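PDB 5L6G: xylooligosaccharide oxidase from Myceliophthora thermophila, which oxidises the C1 hydroxyl of xylooligosaccharides and related sugars to lactones, passing the electrons through a bicovalently bound FAD to oxygen, which becomes hydrogen peroxide. Local coordinates for residues A68-E71 and H72-A76; G263-P266 and E267-M271; Q468-D471 and R472-I476. All coordinates share one frame; numbering follows the deposited sequence.

How the contacts relate
From the N terminus, the chain first meets contact 1, at the capped start of helix 70-83 in the FAD-binding domain, which it packs on strands 183-189 and 219-229. Contact 2 follows, where residues 263-271 turn into strand 269-275 and join the large antiparallel sheet to helices 246-261 and 290-304. Contact 3 comes last, where a 3-10 turn runs into helix 470-480 of the berberine-like region and ties it to helix 204-213. Each is local, so none closes a long loop, and the three stand in series without nesting or crossing. Contacts 1 and 2 lie on opposite sides of the chain's centre, their own centres about 43 Å apart.

Contact 1. Residues A68-E71 and H72-A76; sequences ATVE and HIQAA
His72 turns its ring back over the start of helix 70-83, where Thr69 CG2 sits above the middle of one face, 3.7 Å from the ring centroid. The ring gets there because CG points away from the carbonyl carbon (chi1 -69°), which leans it toward the N-terminal end. At its edge ND1 accepts from Ala68 N at 3.1 Å, with the donor in the ring plane and the bond nearly straight at 166°. Thr69 is the N-cap, modelled in two conformers; in the one described, OG1 is anti to its N (chi1 165°) and accepts from Glu71 N at 3.2 Å while the methyl faces the imidazole. Behind them, Ile73 N donates to Thr69 O and Gln74 N to Val70 O, starting the helical ladder. Gln74 lays CG against Val70 O at 3.4 Å and sends NE2 on to Gly193 O, while Val70 and Ile73 pack on Val189 and Ala221 of the neighbouring sheet. A leucine in place of His72 would probably leave Ala68 N without its acceptor and the Thr69 methyl without a flat face to lie on. Accepting a hydrogen bond from Ala68 N, ND1 probably carries no proton, and the ring is likely neutral, protonated on NE2.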
loop_
_atom_site.group_PDB
_atom_site.type_symbol
_atom_site.label_atom_id
_atom_site.label_comp_id
_atom_site.label_asym_id
_atom_site.label_seq_id
_atom_site.Cartn_x
_atom_site.Cartn_y
_atom_site.Cartn_z
ATOM N N ALA A 68 -3.099 3.335 -24.108
ATOM C CA ALA A 68 -3.103 4.805 -23.984
ATOM C C ALA A 68 -4.482 5.377 -23.659
ATOM O O ALA A 68 -4.607 6.572 -23.410
ATOM C CB ALA A 68 -2.595 5.435 -25.275
ATOM N N THR A 69 -5.513 4.542 -23.679
ATOM C CA THR A 69 -6.845 5.003 -23.347
ATOM C C THR A 69 -7.697 3.877 -22.813
ATOM O O THR A 69 -7.397 2.699 -22.994
ATOM C CB THR A 69 -7.555 5.580 -24.579
ATOM O OG1 THR A 69 -8.961 5.690 -24.310
ATOM C CG2 THR A 69 -7.331 4.678 -25.787
ATOM N N VAL A 70 -8.784 4.265 -22.167
ATOM C CA VAL A 70 -9.738 3.311 -21.617
ATOM C C VAL A 70 -10.210 2.324 -22.693
ATOM O O VAL A 70 -10.381 1.160 -22.384
ATOM C CB VAL A 70 -10.955 4.011 -20.953
ATOM C CG1 VAL A 70 -11.672 4.862 -21.920
ATOM C CG2 VAL A 70 -11.933 2.995 -20.385
ATOM N N GLU A 71 -10.368 2.789 -23.940
ATOM C CA GLU A 71 -10.741 1.908 -25.043
ATOM C C GLU A 71 -9.763 0.745 -25.208
ATOM O O GLU A 71 -10.178 -0.383 -25.468
ATOM C CB GLU A 71 -10.829 2.667 -26.383
ATOM C CG GLU A 71 -12.050 3.556 -26.530
ATOM C CD GLU A 71 -11.806 5.045 -26.236
ATOM O OE1 GLU A 71 -10.855 5.412 -25.509
ATOM O OE2 GLU A 71 -12.591 5.875 -26.742
ATOM N N HIS A 72 -8.470 1.045 -25.127
ATOM C CA HIS A 72 -7.453 0.017 -25.201
ATOM C C HIS A 72 -7.585 -0.945 -24.031
ATOM O O HIS A 72 -7.434 -2.154 -24.206
ATOM C CB HIS A 72 -6.053 0.615 -25.214
ATOM C CG HIS A 72 -5.734 1.348 -26.471
ATOM N ND1 HIS A 72 -4.767 2.320 -26.535
ATOM C CD2 HIS A 72 -6.271 1.274 -27.706
ATOM C CE1 HIS A 72 -4.712 2.813 -27.756
ATOM N NE2 HIS A 72 -5.615 2.193 -28.490
ATOM N N ILE A 73 -7.891 -0.407 -22.846
ATOM C CA ILE A 73 -8.091 -1.259 -21.667
ATOM C C ILE A 73 -9.272 -2.199 -21.890
ATOM O O ILE A 73 -9.182 -3.405 -21.620
ATOM C CB ILE A 73 -8.290 -0.458 -20.361
ATOM C CG1 ILE A 73 -7.052 0.393 -20.078
ATOM C CG2 ILE A 73 -8.555 -1.407 -19.200
ATOM C CD1 ILE A 73 -7.226 1.406 -18.960
ATOM N N GLN A 74 -10.372 -1.662 -22.407
ATOM C CA GLN A 74 -11.556 -2.488 -22.647
ATOM C C GLN A 74 -11.248 -3.587 -23.618
ATOM O O GLN A 74 -11.645 -4.734 -23.403
ATOM C CB GLN A 74 -12.674 -1.681 -23.245
ATOM C CG GLN A 74 -13.274 -0.703 -22.298
ATOM C CD GLN A 74 -14.277 0.152 -23.016
ATOM O OE1 GLN A 74 -13.939 1.251 -23.483
ATOM N NE2 GLN A 74 -15.506 -0.364 -23.171
ATOM N N ALA A 75 -10.566 -3.209 -24.699
ATOM C CA ALA A 75 -10.255 -4.140 -25.760
ATOM C C ALA A 75 -9.326 -5.249 -25.269
ATOM O O ALA A 75 -9.498 -6.415 -25.655
ATOM C CB ALA A 75 -9.638 -3.419 -26.944
ATOM N N ALA A 76 -8.334 -4.877 -24.461
ATOM C CA ALA A 76 -7.405 -5.847 -23.878
ATOM C C ALA A 76 -8.152 -6.824 -22.988
ATOM O O ALA A 76 -7.971 -8.042 -23.096
ATOM C CB ALA A 76 -6.307 -5.159 -23.082
#

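Contact 2. Residues G263-P266 and E267-M271; sequences GGMP and EEMNM
Met265 and Met269 pack against each other across a type I beta turn, Pro266 to Met269, that leads the chain from the loop after helix 246-261 into strand 269-275 of the large antiparallel sheet. Just upstream, Gly263, with its positive phi, is the C-prime residue of the Schellman motif that ends the helix.

The turn is closed by one backbone hydrogen bond, Met269 N to Pro266 O at 3.0 Å, in which the donor stands 52° out of the carbonyl plane.

The apolar contacts are mostly methionine on methionine. Met265 CG lies 3.8 Å from Met269 SD, and its chain, extended through chi2 (160°) before bending at the sulfur, carries SD on to Met271 CE at 3.9 Å. Met269 and Met271, two apart on the strand, thus touch successive parts of one side chain. Trp259 of helix 246-261 touches all three methionines, and Ile297 and Leu300 of helix 290-304 pack on Met269 and Met271 respectively, so the cluster joins the sheet to both helices. Pro266 adds its ring, CG resting 3.9 Å from Met269 CB.

The polar side chains bind other parts of the chain. Glu267 OE2 makes a salt bridge with Arg391, and Asn270 ND2 bonds to Ser175 OG and Leu285 O. Met271 immediately precedes the substrate-binding Arg272, so the turn lies at the start of a strand that serves the active site. At the far end of Met265, the methyl CE rests against the backbone of the strand, 3.6 Å from Met269 O.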
loop_
_atom_site.group_PDB
_atom_site.type_symbol
_atom_site.label_atom_id
_atom_site.label_comp_id
_atom_site.label_asym_id
_atom_site.label_seq_id
_atom_site.Cartn_x
_atom_site.Cartn_y
_atom_site.Cartn_z
ATOM N N GLY A 263 -5.034 8.702 23.092
ATOM C CA GLY A 263 -5.215 9.976 22.406
ATOM C C GLY A 263 -4.033 10.915 22.565
ATOM O O GLY A 263 -4.182 12.137 22.416
ATOM N N GLY A 264 -2.854 10.356 22.830
ATOM C CA GLY A 264 -1.659 11.153 23.027
ATOM C C GLY A 264 -1.142 11.806 21.752
ATOM O O GLY A 264 -0.488 12.846 21.799
ATOM N N MET A 265 -1.402 11.175 20.616
ATOM C CA MET A 265 -0.883 11.654 19.331
ATOM C C MET A 265 -1.847 12.628 18.671
ATOM O O MET A 265 -2.949 12.256 18.304
ATOM C CB MET A 265 -0.568 10.485 18.381
ATOM C CG MET A 265 0.338 10.917 17.237
ATOM S SD MET A 265 1.252 9.639 16.354
ATOM C CE MET A 265 0.029 9.175 15.161
ATOM N N PRO A 266 -1.425 13.878 18.495
ATOM C CA PRO A 266 -2.390 14.825 17.965
ATOM C C PRO A 266 -2.598 14.624 16.466
ATOM O O PRO A 266 -1.777 13.973 15.792
ATOM C CB PRO A 266 -1.763 16.176 18.305
ATOM C CG PRO A 266 -0.301 15.892 18.279
ATOM C CD PRO A 266 -0.179 14.542 18.907
ATOM N N GLU A 267 -3.700 15.157 15.958
ATOM C CA GLU A 267 -4.064 14.960 14.564
ATOM C C GLU A 267 -2.949 15.354 13.602
ATOM O O GLU A 267 -2.752 14.675 12.602
ATOM C CB GLU A 267 -5.340 15.730 14.217
ATOM C CG GLU A 267 -6.584 15.209 14.921
ATOM C CD GLU A 267 -7.867 15.838 14.414
ATOM O OE1 GLU A 267 -7.854 16.487 13.338
ATOM O OE2 GLU A 267 -8.902 15.676 15.091
ATOM N N GLU A 268 -2.204 16.408 13.922
ATOM C CA GLU A 268 -1.149 16.936 13.043
ATOM C C GLU A 268 0.095 16.041 12.979
ATOM O O GLU A 268 0.928 16.209 12.081
ATOM C CB GLU A 268 -0.685 18.318 13.529
ATOM C CG GLU A 268 -1.741 19.411 13.473
ATOM C CD GLU A 268 -2.682 19.450 14.662
ATOM O OE1 GLU A 268 -2.579 18.626 15.613
ATOM O OE2 GLU A 268 -3.540 20.349 14.631
ATOM N N MET A 269 0.228 15.119 13.932
ATOM C CA MET A 269 1.399 14.266 14.044
ATOM C C MET A 269 1.200 12.930 13.331
ATOM O O MET A 269 0.172 12.305 13.483
ATOM C CB MET A 269 1.695 13.995 15.518
ATOM C CG MET A 269 2.996 13.258 15.787
ATOM S SD MET A 269 3.361 13.152 17.540
ATOM C CE MET A 269 3.641 14.880 17.969
ATOM N N ASN A 270 2.215 12.512 12.589
ATOM C CA ASN A 270 2.182 11.296 11.794
ATOM C C ASN A 270 3.501 10.637 12.048
ATOM O O ASN A 270 4.545 11.276 11.873
ATOM C CB ASN A 270 2.061 11.612 10.306
ATOM C CG ASN A 270 0.795 12.339 9.976
ATOM O OD1 ASN A 270 -0.181 11.718 9.563
ATOM N ND2 ASN A 270 0.782 13.666 10.204
ATOM N N MET A 271 3.475 9.393 12.509
ATOM C CA MET A 271 4.679 8.809 13.116
ATOM C C MET A 271 4.694 7.292 13.009
ATOM O O MET A 271 3.655 6.674 12.906
ATOM C CB MET A 271 4.790 9.217 14.568
ATOM C CG MET A 271 6.157 9.017 15.190
ATOM S SD MET A 271 6.368 9.886 16.748
ATOM C CE MET A 271 4.882 9.392 17.641
#

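Contact 3. Residues Q468-D471 and R472-I476; sequences QNLD and RLRRI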
loop_
_atom_site.group_PDB
_atom_site.type_symbol
_atom_site.label_atom_id
_atom_site.label_comp_id
_atom_site.label_asym_id
_atom_site.label_seq_id
_atom_site.Cartn_x
_atom_site.Cartn_y
_atom_site.Cartn_z
ATOM N N GLN A 468 -13.628 -9.106 8.276
ATOM C CA GLN A 468 -15.071 -9.099 8.369
ATOM C C GLN A 468 -15.755 -8.686 7.058
ATOM O O GLN A 468 -16.948 -8.872 6.903
ATOM C CB GLN A 468 -15.522 -8.149 9.493
ATOM C CG GLN A 468 -15.416 -6.666 9.136
ATOM C CD GLN A 468 -14.025 -6.083 9.324
ATOM O OE1 GLN A 468 -13.071 -6.796 9.629
ATOM N NE2 GLN A 468 -13.915 -4.767 9.175
ATOM N N ASN A 469 -14.997 -8.121 6.128
ATOM C CA ASN A 469 -15.552 -7.703 4.843
ATOM C C ASN A 469 -15.421 -8.739 3.731
ATOM O O ASN A 469 -15.938 -8.538 2.619
ATOM C CB ASN A 469 -14.903 -6.394 4.449
ATOM C CG ASN A 469 -15.336 -5.275 5.343
ATOM O OD1 ASN A 469 -16.375 -5.382 5.990
ATOM N ND2 ASN A 469 -14.563 -4.213 5.407
ATOM N N LEU A 470 -14.790 -9.869 4.036
ATOM C CA LEU A 470 -14.584 -10.896 3.031
ATOM C C LEU A 470 -15.896 -11.378 2.430
ATOM O O LEU A 470 -16.012 -11.506 1.217
ATOM C CB LEU A 470 -13.816 -12.087 3.585
ATOM C CG LEU A 470 -13.522 -13.203 2.580
ATOM C CD1 LEU A 470 -12.786 -12.657 1.363
ATOM C CD2 LEU A 470 -12.733 -14.320 3.259
ATOM N N ASP A 471 -16.888 -11.670 3.268
ATOM C CA ASP A 471 -18.098 -12.325 2.742
ATOM C C ASP A 471 -18.807 -11.447 1.705
ATOM O O ASP A 471 -19.175 -11.916 0.634
ATOM C CB ASP A 471 -19.031 -12.767 3.868
ATOM C CG ASP A 471 -18.541 -14.049 4.565
ATOM O OD1 ASP A 471 -17.610 -14.714 4.042
ATOM O OD2 ASP A 471 -19.080 -14.403 5.641
ATOM N N ARG A 472 -18.954 -10.166 1.996
ATOM C CA ARG A 472 -19.572 -9.260 1.035
ATOM C C ARG A 472 -18.699 -9.095 -0.211
ATOM O O ARG A 472 -19.207 -9.098 -1.339
ATOM C CB ARG A 472 -19.853 -7.910 1.673
ATOM C CG ARG A 472 -20.509 -6.951 0.709
ATOM C CD ARG A 472 -20.864 -5.670 1.411
ATOM N NE ARG A 472 -21.395 -4.679 0.480
ATOM C CZ ARG A 472 -21.538 -3.390 0.777
ATOM N NH1 ARG A 472 -21.186 -2.936 1.972
ATOM N NH2 ARG A 472 -22.020 -2.557 -0.126
ATOM N N LEU A 473 -17.388 -8.997 -0.017
ATOM C CA LEU A 473 -16.458 -8.974 -1.155
ATOM C C LEU A 473 -16.642 -10.179 -2.074
ATOM O O LEU A 473 -16.587 -10.027 -3.288
ATOM C CB LEU A 473 -14.998 -8.923 -0.707
ATOM C CG LEU A 473 -14.493 -7.554 -0.214
ATOM C CD1 LEU A 473 -13.127 -7.703 0.397
ATOM C CD2 LEU A 473 -14.458 -6.553 -1.347
ATOM N N ARG A 474 -16.817 -11.365 -1.495
ATOM C CA ARG A 474 -17.015 -12.583 -2.302
ATOM C C ARG A 474 -18.329 -12.523 -3.080
ATOM O O ARG A 474 -18.415 -12.986 -4.226
ATOM C CB ARG A 474 -16.973 -13.831 -1.428
ATOM C CG ARG A 474 -15.598 -14.110 -0.862
ATOM C CD ARG A 474 -15.491 -15.487 -0.245
ATOM N NE ARG A 474 -15.656 -16.530 -1.263
ATOM C CZ ARG A 474 -15.818 -17.823 -1.003
ATOM N NH1 ARG A 474 -15.846 -18.258 0.254
ATOM N NH2 ARG A 474 -15.963 -18.690 -2.004
ATOM N N ARG A 475 -19.348 -11.931 -2.471
ATOM C CA ARG A 475 -20.631 -11.789 -3.149
ATOM C C ARG A 475 -20.525 -10.845 -4.334
ATOM O O ARG A 475 -21.021 -11.152 -5.406
ATOM C CB ARG A 475 -21.727 -11.353 -2.183
ATOM C CG ARG A 475 -22.083 -12.436 -1.178
ATOM C CD ARG A 475 -23.384 -12.158 -0.452
ATOM N NE ARG A 475 -23.307 -10.937 0.361
ATOM C CZ ARG A 475 -22.829 -10.865 1.600
ATOM N NH1 ARG A 475 -22.350 -11.940 2.218
ATOM N NH2 ARG A 475 -22.832 -9.693 2.231
ATOM N N ILE A 476 -19.863 -9.708 -4.141
ATOM C CA ILE A 476 -19.676 -8.738 -5.226
ATOM C C ILE A 476 -18.783 -9.343 -6.306
ATOM O O ILE A 476 -18.974 -9.115 -7.492
ATOM C CB ILE A 476 -19.111 -7.398 -4.697
ATOM C CG1 ILE A 476 -20.132 -6.745 -3.770
ATOM C CG2 ILE A 476 -18.843 -6.419 -5.824
ATOM C CD1 ILE A 476 -19.581 -5.595 -2.976
HETATM O O HOH W 1 -18.681 -9.141 4.689
#
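Leu470 lays its isobutyl end over the aliphatic part of Arg474, one helical turn on, with CD1 3.9 Å from Arg474 CG. The arginine can lie there because its CG points away from the carbonyl carbon (chi1 -69°), back toward the preceding turn; the same CG rests 3.4 Å from Leu470 O. Beyond CD the chain bends at chi3 (65°) and leaves the leucine, with NE bonding to Glu493 O and NH2 to Pro494 O, so Arg474 grips the C-terminal tail.

Arg475 bends as well, but curls back over the preceding turn. One face of its guanidinium lies against the backbone, Arg472 CA being 3.5 Å above the plane, and NH1 comes 3.8 Å from Asp471 CB. The Asp471 carboxylate turns elsewhere: OD2 stays 5.3 Å from Arg475 NH1, so any attraction between these charges acts at a distance.

Leu473 faces the interior, its CG against Asn469 O, and packs on Trp208, Phe217 and Tyr466. Arg472, extended from CG to NE, reaches Asp205 in a salt bridge and Trp208 in a cation-pi contact, tying this helix to helix 204-213.

Along the backbone, Leu473 N, Arg474 N and Arg475 N donate to Asn469 O, Leu470 O and Asp471 O. One step earlier a water takes over, accepting from Arg472 N at 2.9 Å and donating to Gln468 O at 2.8 Å. Such a water-bridged i to i+4 step, where a 3-10 turn passes into a regular alpha-helix, marks the first turn of helix 470-480 in the berberine-like region.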